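Local structure of putative cytochrome P450 154A1 (Streptomyces coelicolor, 1ODO) at residues T177-D180 with Q181-Q185; L366-E369 with S370-R374; P137-L140 with R141-L144. The protein belongs to the cytochrome P450 family of haem proteins and holds protoporphyrin IX with iron together with 4-phenyl-1H-imidazole in its mostly helical fold. One frame throughout, in Å; residues are numbered along the deposited sequence.

In the fold
Contacts 1 and 3 are both helix starts capped by an aspartate, yet they lie about 28 Å apart between centres and do not touch. Contact 2 is the C-terminal part of helix 357-374. Its centre lies about 37 Å from that of contact 1, across the middle of the chain. Contact 2 does meet contact 3: L371 CD2 lies 3.6 Å from L140 CD2, and the L144 side chain adds to this packing. Each contact stands back from the ligands: the side chain of A184 is about 13 Å from 4-phenyl-1H-imidazole, and the side chains of L366 and R141 are about 12 Å and about 11 Å from the haem.

Contact 1 (T177-D180 with Q181-Q185); sequences TTLD and QAEAQ
D180 ends the loop that follows helix 161-175 and hands the chain directly to helix 181-204, whose first i to i+4 backbone bond across the junction runs from A184 N to D180 O at 2.9 Å. L179 and D180 keep extended backbone angles, and the helical values begin at Q181. The two ends of the turn then grip each other through their side chains. The D180 carboxylate is turned forward onto the first helical turn, its CG lying between the backbone N and the carbonyl carbon (chi1 61°), and OD1 accepts from E183 N at 2.7 Å in an almost straight bond of 171°. In return E183 reaches backward, and its OE1 takes D180 N at 2.8 Å through the anti lone pair. These reciprocal bonds make a capping box. The L179 side chain packs beside it, CB being 3.9 Å from E183 CB. Water 1 gives one hydrogen to E183 OE1 and the other to T178 O, tying the box to the loop. Two carboxylates approach closely here, OD1 of D180 being 3.4 Å from OE1 of E183; the backbone N-H groups they accept from, and the positive end of the helix dipole, probably offset their repulsion.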
ATOM      1  N   THR A 177       8.755  10.309   0.791  1.00 13.74           N
ATOM      2  CA  THR A 177       9.370  10.617   2.074  1.00 13.56           C
ATOM      3  C   THR A 177      10.638  11.468   2.005  1.00 14.72           C
ATOM      4  O   THR A 177      11.330  11.629   3.012  1.00 14.43           O
ATOM      5  CB  THR A 177       9.656   9.319   2.867  1.00 14.35           C
ATOM      6  OG1 THR A 177      10.392   8.407   2.049  1.00 12.75           O
ATOM      7  CG2 THR A 177       8.342   8.655   3.290  1.00 12.69           C
ATOM      8  N   THR A 178      10.943  12.008   0.826  1.00 13.96           N
ATOM      9  CA  THR A 178      12.131  12.846   0.664  1.00 15.28           C
ATOM     10  C   THR A 178      11.733  14.325   0.760  1.00 16.31           C
ATOM     11  O   THR A 178      12.589  15.205   0.816  1.00 16.44           O
ATOM     12  CB  THR A 178      12.840  12.614  -0.702  1.00 16.50           C
ATOM     13  OG1 THR A 178      12.017  13.104  -1.771  1.00 15.74           O
ATOM     14  CG2 THR A 178      13.110  11.125  -0.916  1.00 16.72           C
ATOM     15  N   LEU A 179      10.429  14.596   0.782  1.00 15.92           N
ATOM     16  CA  LEU A 179       9.944  15.975   0.873  1.00 15.56           C
ATOM     17  C   LEU A 179      10.109  16.536   2.278  1.00 16.42           C
ATOM     18  O   LEU A 179       9.950  15.806   3.266  1.00 15.04           O
ATOM     19  CB  LEU A 179       8.461  16.045   0.494  1.00 15.97           C
ATOM     20  CG  LEU A 179       8.057  15.590  -0.910  1.00 16.10           C
ATOM     21  CD1 LEU A 179       6.561  15.771  -1.085  1.00 15.11           C
ATOM     22  CD2 LEU A 179       8.813  16.396  -1.956  1.00 17.33           C
ATOM     23  N   ASP A 180      10.434  17.826   2.383  1.00 16.65           N
ATOM     24  CA  ASP A 180      10.591  18.415   3.706  1.00 17.45           C
ATOM     25  C   ASP A 180       9.205  18.843   4.176  1.00 17.62           C
ATOM     26  O   ASP A 180       8.232  18.734   3.428  1.00 16.72           O
ATOM     27  CB  ASP A 180      11.570  19.609   3.712  1.00 18.31           C
ATOM     28  CG  ASP A 180      11.132  20.760   2.815  1.00 21.17           C
ATOM     29  OD1 ASP A 180       9.915  20.968   2.622  1.00 20.09           O
ATOM     30  OD2 ASP A 180      12.027  21.482   2.318  1.00 20.46           O
ATOM     31  N   GLN A 181       9.118  19.328   5.408  1.00 16.67           N
ATOM     32  CA  GLN A 181       7.848  19.759   5.980  1.00 18.90           C
ATOM     33  C   GLN A 181       7.064  20.723   5.092  1.00 17.87           C
ATOM     34  O   GLN A 181       5.866  20.540   4.882  1.00 18.05           O
ATOM     35  CB  GLN A 181       8.095  20.377   7.362  1.00 19.16           C
ATOM     36  CG  GLN A 181       6.870  20.475   8.264  1.00 23.09           C
ATOM     37  CD  GLN A 181       5.935  21.599   7.871  1.00 25.22           C
ATOM     38  OE1 GLN A 181       6.380  22.683   7.500  1.00 24.97           O
ATOM     39  NE2 GLN A 181       4.630  21.354   7.970  1.00 27.62           N
ATOM     40  N   ALA A 182       7.736  21.739   4.563  1.00 17.22           N
ATOM     41  CA  ALA A 182       7.075  22.718   3.702  1.00 17.79           C
ATOM     42  C   ALA A 182       6.515  22.091   2.428  1.00 16.63           C
ATOM     43  O   ALA A 182       5.376  22.362   2.040  1.00 16.14           O
ATOM     44  CB  ALA A 182       8.049  23.841   3.342  1.00 18.90           C
ATOM     45  N   GLU A 183       7.323  21.259   1.780  1.00 15.30           N
ATOM     46  CA  GLU A 183       6.912  20.595   0.548  1.00 15.76           C
ATOM     47  C   GLU A 183       5.762  19.623   0.791  1.00 15.51           C
ATOM     48  O   GLU A 183       4.857  19.514  -0.031  1.00 14.16           O
ATOM     49  CB  GLU A 183       8.100  19.852  -0.069  1.00 17.68           C
ATOM     50  CG  GLU A 183       9.275  20.761  -0.388  1.00 20.69           C
ATOM     51  CD  GLU A 183      10.524  19.996  -0.774  1.00 23.23           C
ATOM     52  OE1 GLU A 183      10.886  19.035  -0.060  1.00 20.38           O
ATOM     53  OE2 GLU A 183      11.151  20.367  -1.789  1.00 26.03           O
ATOM     54  N   ALA A 184       5.805  18.917   1.918  1.00 14.65           N
ATOM     55  CA  ALA A 184       4.753  17.959   2.253  1.00 14.70           C
ATOM     56  C   ALA A 184       3.453  18.716   2.509  1.00 15.35           C
ATOM     57  O   ALA A 184       2.383  18.329   2.048  1.00 13.76           O
ATOM     58  CB  ALA A 184       5.147  17.166   3.493  1.00 14.82           C
ATOM     59  N   GLN A 185       3.570  19.805   3.253  1.00 16.37           N
ATOM     60  CA  GLN A 185       2.434  20.646   3.594  1.00 16.69           C
ATOM     61  C   GLN A 185       1.773  21.199   2.326  1.00 16.21           C
ATOM     62  O   GLN A 185       0.546  21.268   2.233  1.00 15.64           O
ATOM     63  CB  GLN A 185       2.933  21.768   4.506  1.00 19.35           C
ATOM     64  CG  GLN A 185       1.934  22.822   4.890  1.00 25.54           C
ATOM     65  CD  GLN A 185       2.521  23.773   5.919  1.00 29.82           C
ATOM     66  OE1 GLN A 185       2.635  23.436   7.100  1.00 31.19           O
ATOM     67  NE2 GLN A 185       2.921  24.957   5.469  1.00 31.36           N
TER
HETATM   68  O   HOH W   1      13.296  17.863  -0.247  1.00 36.14           O

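Contact 2 (L366-E369 with S370-R374); sequences LALE and SLFGR
L368 and F372, one helical turn apart on helix 357-374, lie side by side and point the same way, so that L368 CD2 meets ring atom CE1 of F372 at 4.1 Å. Both first torsions set CG anti to the carbonyl carbon (chi1 -68° for L368 and -73° for F372), which, with the one-turn spacing, sends the two side chains out in step. The ring also swings an edge toward the backbone: L368 O lies in the ring plane, 3.4 Å from CD1 of F372, while the same oxygen accepts F372 N at 3.0 Å. Facing another direction, L371 has its CB 3.2 Å from A367 O, the acceptor of L371 N. S370 closes the preceding turn, its N bonded to L366 O at 3.0 Å and its CB resting near that same carbonyl. Of the bonds that cross between the segments, G373 N to E369 O is the weak one, bent to 126°.

Around this part of the helix the faces are divided among several helices. L368 packs on helices 247-260 and 275-285, F372 on L258, and L366 and S370 on helix 108-131, to which R374 adds a salt bridge with D127. The chemistry is thus segregated: an apolar flank of L368, L371 and F372 is pressed into the core, the carbonyls of A367 and L368 are engaged by L371 N and F372 N, and the carboxylate of E369 stands on the exposed side.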
ATOM      1  N   LEU A 366      -5.480 -10.773 -12.162  1.00 14.39           N
ATOM      2  CA  LEU A 366      -6.052 -10.586 -13.494  1.00 15.49           C
ATOM      3  C   LEU A 366      -5.038  -9.948 -14.443  1.00 15.81           C
ATOM      4  O   LEU A 366      -4.897 -10.368 -15.596  1.00 15.13           O
ATOM      5  CB  LEU A 366      -7.303  -9.706 -13.420  1.00 14.76           C
ATOM      6  CG  LEU A 366      -8.580 -10.377 -12.909  1.00 17.03           C
ATOM      7  CD1 LEU A 366      -9.699  -9.357 -12.850  1.00 16.38           C
ATOM      8  CD2 LEU A 366      -8.963 -11.528 -13.839  1.00 15.85           C
ATOM      9  N   ALA A 367      -4.330  -8.933 -13.956  1.00 15.63           N
ATOM     10  CA  ALA A 367      -3.336  -8.252 -14.772  1.00 15.19           C
ATOM     11  C   ALA A 367      -2.255  -9.230 -15.227  1.00 15.43           C
ATOM     12  O   ALA A 367      -1.893  -9.260 -16.402  1.00 13.54           O
ATOM     13  CB  ALA A 367      -2.713  -7.100 -13.988  1.00 15.87           C
ATOM     14  N   LEU A 368      -1.750 -10.042 -14.303  1.00 13.71           N
ATOM     15  CA  LEU A 368      -0.711 -11.010 -14.649  1.00 15.13           C
ATOM     16  C   LEU A 368      -1.171 -11.999 -15.711  1.00 15.47           C
ATOM     17  O   LEU A 368      -0.476 -12.221 -16.700  1.00 14.84           O
ATOM     18  CB  LEU A 368      -0.257 -11.784 -13.412  1.00 14.01           C
ATOM     19  CG  LEU A 368       0.494 -10.993 -12.340  1.00 15.86           C
ATOM     20  CD1 LEU A 368       0.848 -11.924 -11.189  1.00 16.23           C
ATOM     21  CD2 LEU A 368       1.752 -10.373 -12.936  1.00 14.55           C
ATOM     22  N   GLU A 369      -2.342 -12.585 -15.493  1.00 17.29           N
ATOM     23  CA  GLU A 369      -2.908 -13.557 -16.420  1.00 18.10           C
ATOM     24  C   GLU A 369      -3.046 -12.991 -17.826  1.00 18.55           C
ATOM     25  O   GLU A 369      -2.631 -13.619 -18.802  1.00 18.19           O
ATOM     26  CB  GLU A 369      -4.276 -14.023 -15.913  1.00 19.88           C
ATOM     27  CG  GLU A 369      -4.996 -14.974 -16.853  1.00 26.79           C
ATOM     28  CD  GLU A 369      -6.282 -15.516 -16.263  1.00 29.88           C
ATOM     29  OE1 GLU A 369      -7.128 -14.711 -15.823  1.00 34.13           O
ATOM     30  OE2 GLU A 369      -6.446 -16.752 -16.243  1.00 34.27           O
ATOM     31  N   SER A 370      -3.618 -11.796 -17.921  1.00 17.99           N
ATOM     32  CA  SER A 370      -3.816 -11.139 -19.207  1.00 18.38           C
ATOM     33  C   SER A 370      -2.500 -10.757 -19.881  1.00 18.07           C
ATOM     34  O   SER A 370      -2.304 -11.020 -21.067  1.00 17.73           O
ATOM     35  CB  SER A 370      -4.686  -9.892 -19.014  1.00 18.95           C
ATOM     36  OG  SER A 370      -4.928  -9.229 -20.243  1.00 22.17           O
ATOM     37  N   LEU A 371      -1.595 -10.150 -19.119  1.00 17.29           N
ATOM     38  CA  LEU A 371      -0.301  -9.729 -19.641  1.00 17.58           C
ATOM     39  C   LEU A 371       0.547 -10.872 -20.199  1.00 18.34           C
ATOM     40  O   LEU A 371       0.971 -10.834 -21.357  1.00 19.03           O
ATOM     41  CB  LEU A 371       0.488  -9.003 -18.550  1.00 18.23           C
ATOM     42  CG  LEU A 371       1.872  -8.491 -18.955  1.00 18.67           C
ATOM     43  CD1 LEU A 371       1.724  -7.400 -20.006  1.00 19.21           C
ATOM     44  CD2 LEU A 371       2.599  -7.950 -17.733  1.00 17.29           C
ATOM     45  N   PHE A 372       0.805 -11.886 -19.382  1.00 17.09           N
ATOM     46  CA  PHE A 372       1.610 -13.010 -19.845  1.00 19.45           C
ATOM     47  C   PHE A 372       0.853 -13.904 -20.817  1.00 20.41           C
ATOM     48  O   PHE A 372       1.455 -14.676 -21.562  1.00 21.79           O
ATOM     49  CB  PHE A 372       2.133 -13.821 -18.657  1.00 17.98           C
ATOM     50  CG  PHE A 372       3.231 -13.132 -17.907  1.00 18.54           C
ATOM     51  CD1 PHE A 372       2.940 -12.255 -16.864  1.00 17.45           C
ATOM     52  CD2 PHE A 372       4.558 -13.308 -18.286  1.00 16.60           C
ATOM     53  CE1 PHE A 372       3.962 -11.558 -16.209  1.00 18.33           C
ATOM     54  CE2 PHE A 372       5.585 -12.619 -17.640  1.00 18.02           C
ATOM     55  CZ  PHE A 372       5.286 -11.741 -16.599  1.00 16.72           C
ATOM     56  N   GLY A 373      -0.470 -13.794 -20.812  1.00 21.61           N
ATOM     57  CA  GLY A 373      -1.270 -14.601 -21.711  1.00 21.69           C
ATOM     58  C   GLY A 373      -1.176 -14.019 -23.113  1.00 23.26           C
ATOM     59  O   GLY A 373      -1.126 -14.753 -24.102  1.00 22.76           O
ATOM     60  N   ARG A 374      -1.130 -12.691 -23.193  1.00 22.24           N
ATOM     61  CA  ARG A 374      -1.043 -11.994 -24.471  1.00 23.21           C
ATOM     62  C   ARG A 374       0.388 -11.927 -25.002  1.00 23.04           C
ATOM     63  O   ARG A 374       0.613 -12.027 -26.208  1.00 21.55           O
ATOM     64  CB  ARG A 374      -1.589 -10.569 -24.336  1.00 24.68           C
ATOM     65  CG  ARG A 374      -1.847  -9.874 -25.667  1.00 28.98           C
ATOM     66  CD  ARG A 374      -3.088 -10.450 -26.333  1.00 31.15           C
ATOM     67  NE  ARG A 374      -4.287 -10.158 -25.549  1.00 35.24           N
ATOM     68  CZ  ARG A 374      -4.922  -8.990 -25.555  1.00 37.09           C
ATOM     69  NH1 ARG A 374      -4.483  -7.994 -26.314  1.00 36.65           N
ATOM     70  NH2 ARG A 374      -5.987  -8.809 -24.785  1.00 38.63           N
TER

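Contact 3 (P137-L140 with R141-L144); sequences PVDL and RQEL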
ATOM      1  N   PRO A 137      10.969  -0.405 -26.541  1.00 28.47           N
ATOM      2  CA  PRO A 137      10.725  -0.647 -25.116  1.00 27.23           C
ATOM      3  C   PRO A 137       9.481   0.063 -24.595  1.00 25.41           C
ATOM      4  O   PRO A 137       9.133   1.154 -25.052  1.00 24.37           O
ATOM      5  CB  PRO A 137      12.009  -0.143 -24.456  1.00 27.60           C
ATOM      6  CG  PRO A 137      12.474   0.925 -25.391  1.00 29.81           C
ATOM      7  CD  PRO A 137      12.250   0.291 -26.741  1.00 28.84           C
ATOM      8  N   VAL A 138       8.821  -0.573 -23.634  1.00 22.85           N
ATOM      9  CA  VAL A 138       7.611  -0.033 -23.027  1.00 20.90           C
ATOM     10  C   VAL A 138       7.761  -0.007 -21.507  1.00 19.66           C
ATOM     11  O   VAL A 138       8.156  -1.005 -20.907  1.00 19.57           O
ATOM     12  CB  VAL A 138       6.385  -0.909 -23.382  1.00 21.31           C
ATOM     13  CG1 VAL A 138       5.143  -0.393 -22.677  1.00 21.09           C
ATOM     14  CG2 VAL A 138       6.175  -0.920 -24.893  1.00 23.92           C
ATOM     15  N   ASP A 139       7.466   1.132 -20.887  1.00 18.15           N
ATOM     16  CA  ASP A 139       7.579   1.222 -19.432  1.00 17.91           C
ATOM     17  C   ASP A 139       6.260   0.678 -18.887  1.00 16.42           C
ATOM     18  O   ASP A 139       5.264   1.394 -18.807  1.00 16.56           O
ATOM     19  CB  ASP A 139       7.772   2.666 -18.977  1.00 17.73           C
ATOM     20  CG  ASP A 139       7.973   2.773 -17.474  1.00 18.82           C
ATOM     21  OD1 ASP A 139       7.734   1.766 -16.774  1.00 15.81           O
ATOM     22  OD2 ASP A 139       8.357   3.857 -16.991  1.00 20.67           O
ATOM     23  N   LEU A 140       6.268  -0.597 -18.522  1.00 17.58           N
ATOM     24  CA  LEU A 140       5.087  -1.265 -17.994  1.00 17.35           C
ATOM     25  C   LEU A 140       4.481  -0.600 -16.760  1.00 17.27           C
ATOM     26  O   LEU A 140       3.276  -0.703 -16.520  1.00 14.82           O
ATOM     27  CB  LEU A 140       5.422  -2.728 -17.693  1.00 18.05           C
ATOM     28  CG  LEU A 140       4.276  -3.728 -17.838  1.00 21.60           C
ATOM     29  CD1 LEU A 140       3.794  -3.747 -19.290  1.00 21.03           C
ATOM     30  CD2 LEU A 140       4.755  -5.112 -17.424  1.00 19.91           C
ATOM     31  N   ARG A 141       5.309   0.082 -15.977  1.00 16.48           N
ATOM     32  CA  ARG A 141       4.811   0.746 -14.783  1.00 16.03           C
ATOM     33  C   ARG A 141       3.825   1.841 -15.187  1.00 16.62           C
ATOM     34  O   ARG A 141       2.744   1.964 -14.610  1.00 16.31           O
ATOM     35  CB  ARG A 141       5.976   1.339 -13.977  1.00 16.27           C
ATOM     36  CG  ARG A 141       5.568   1.899 -12.614  1.00 15.91           C
ATOM     37  CD  ARG A 141       6.775   2.374 -11.805  1.00 16.82           C
ATOM     38  NE  ARG A 141       6.362   3.074 -10.589  1.00 16.64           N
ATOM     39  CZ  ARG A 141       6.004   2.477  -9.457  1.00 16.45           C
ATOM     40  NH1 ARG A 141       6.014   1.154  -9.361  1.00 15.31           N
ATOM     41  NH2 ARG A 141       5.605   3.206  -8.424  1.00 15.79           N
ATOM     42  N   GLN A 142       4.189   2.619 -16.203  1.00 16.89           N
ATOM     43  CA  GLN A 142       3.330   3.697 -16.678  1.00 17.51           C
ATOM     44  C   GLN A 142       2.188   3.250 -17.592  1.00 16.57           C
ATOM     45  O   GLN A 142       1.114   3.848 -17.578  1.00 16.30           O
ATOM     46  CB  GLN A 142       4.162   4.746 -17.425  1.00 20.33           C
ATOM     47  CG  GLN A 142       5.187   5.479 -16.573  1.00 22.57           C
ATOM     48  CD  GLN A 142       4.561   6.173 -15.380  1.00 24.91           C
ATOM     49  OE1 GLN A 142       3.541   6.853 -15.508  1.00 25.97           O
ATOM     50  NE2 GLN A 142       5.170   6.010 -14.210  1.00 24.87           N
ATOM     51  N   GLU A 143       2.410   2.202 -18.380  1.00 16.80           N
ATOM     52  CA  GLU A 143       1.378   1.720 -19.292  1.00 17.67           C
ATOM     53  C   GLU A 143       0.399   0.674 -18.767  1.00 16.89           C
ATOM     54  O   GLU A 143      -0.624   0.415 -19.406  1.00 16.77           O
ATOM     55  CB  GLU A 143       2.032   1.212 -20.582  1.00 20.28           C
ATOM     56  CG  GLU A 143       2.863   2.274 -21.298  1.00 22.68           C
ATOM     57  CD  GLU A 143       2.096   3.570 -21.499  1.00 25.54           C
ATOM     58  OE1 GLU A 143       0.964   3.514 -22.019  1.00 25.36           O
ATOM     59  OE2 GLU A 143       2.622   4.646 -21.136  1.00 26.64           O
ATOM     60  N   LEU A 144       0.693   0.074 -17.616  1.00 15.28           N
ATOM     61  CA  LEU A 144      -0.201  -0.936 -17.055  1.00 15.33           C
ATOM     62  C   LEU A 144      -0.356  -0.855 -15.539  1.00 14.51           C
ATOM     63  O   LEU A 144      -1.466  -0.718 -15.027  1.00 13.85           O
ATOM     64  CB  LEU A 144       0.277  -2.348 -17.427  1.00 14.46           C
ATOM     65  CG  LEU A 144      -0.537  -3.496 -16.809  1.00 15.42           C
ATOM     66  CD1 LEU A 144      -1.975  -3.431 -17.318  1.00 15.55           C
ATOM     67  CD2 LEU A 144       0.086  -4.838 -17.157  1.00 16.67           C
TER
HETATM   68  O   HOH W   2       7.821   4.880 -14.687  1.00 20.49           O
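V138 sets its CG1 branch against the aliphatic part of E143, 3.8 Å from CG, the two side chains crossing at about a right angle. The valine belongs to the short strand 138-139, joined to V403 of strand 402-404, and its other neighbours include L129 and L132. D139 follows as the N-cap. With CG anti to the backbone N (chi1 -177°), its carboxylate runs alongside R141, and OD1 accepts R141 N at 3.1 Å from above the carboxylate plane, through a bent bond of 136°. That oxygen also takes L401 N, so one atom links the helix start to the neighbouring strand's approach. OD2 is used differently: water 2 donates to it at 2.6 Å and accepts from Q142 NE2, bridging two side chains whose flat groups are turned 72° apart. The D139 carbonyl meanwhile serves the first turn, accepting E143 N at 3.0 Å in its own plane and Q142 N more weakly.

L140 begins the helix, which widens to a pi-type turn over 141-144. The O of L140 accepts L144 N at 2.9 Å from above the carbonyl plane, and its CD1 lies 4.2 Å from L144 CB. Both leucines also pack on helix 108-131.

R141 extends the other way, to a salt bridge with D252 and hydrogen bonds with N249 and Y146. Polar and apolar roles are therefore split along the turn: the aspartate fixes the strand-to-helix junction, the leucines fill the core beneath it, and the buried guanidinium has its charge probably balanced by D252.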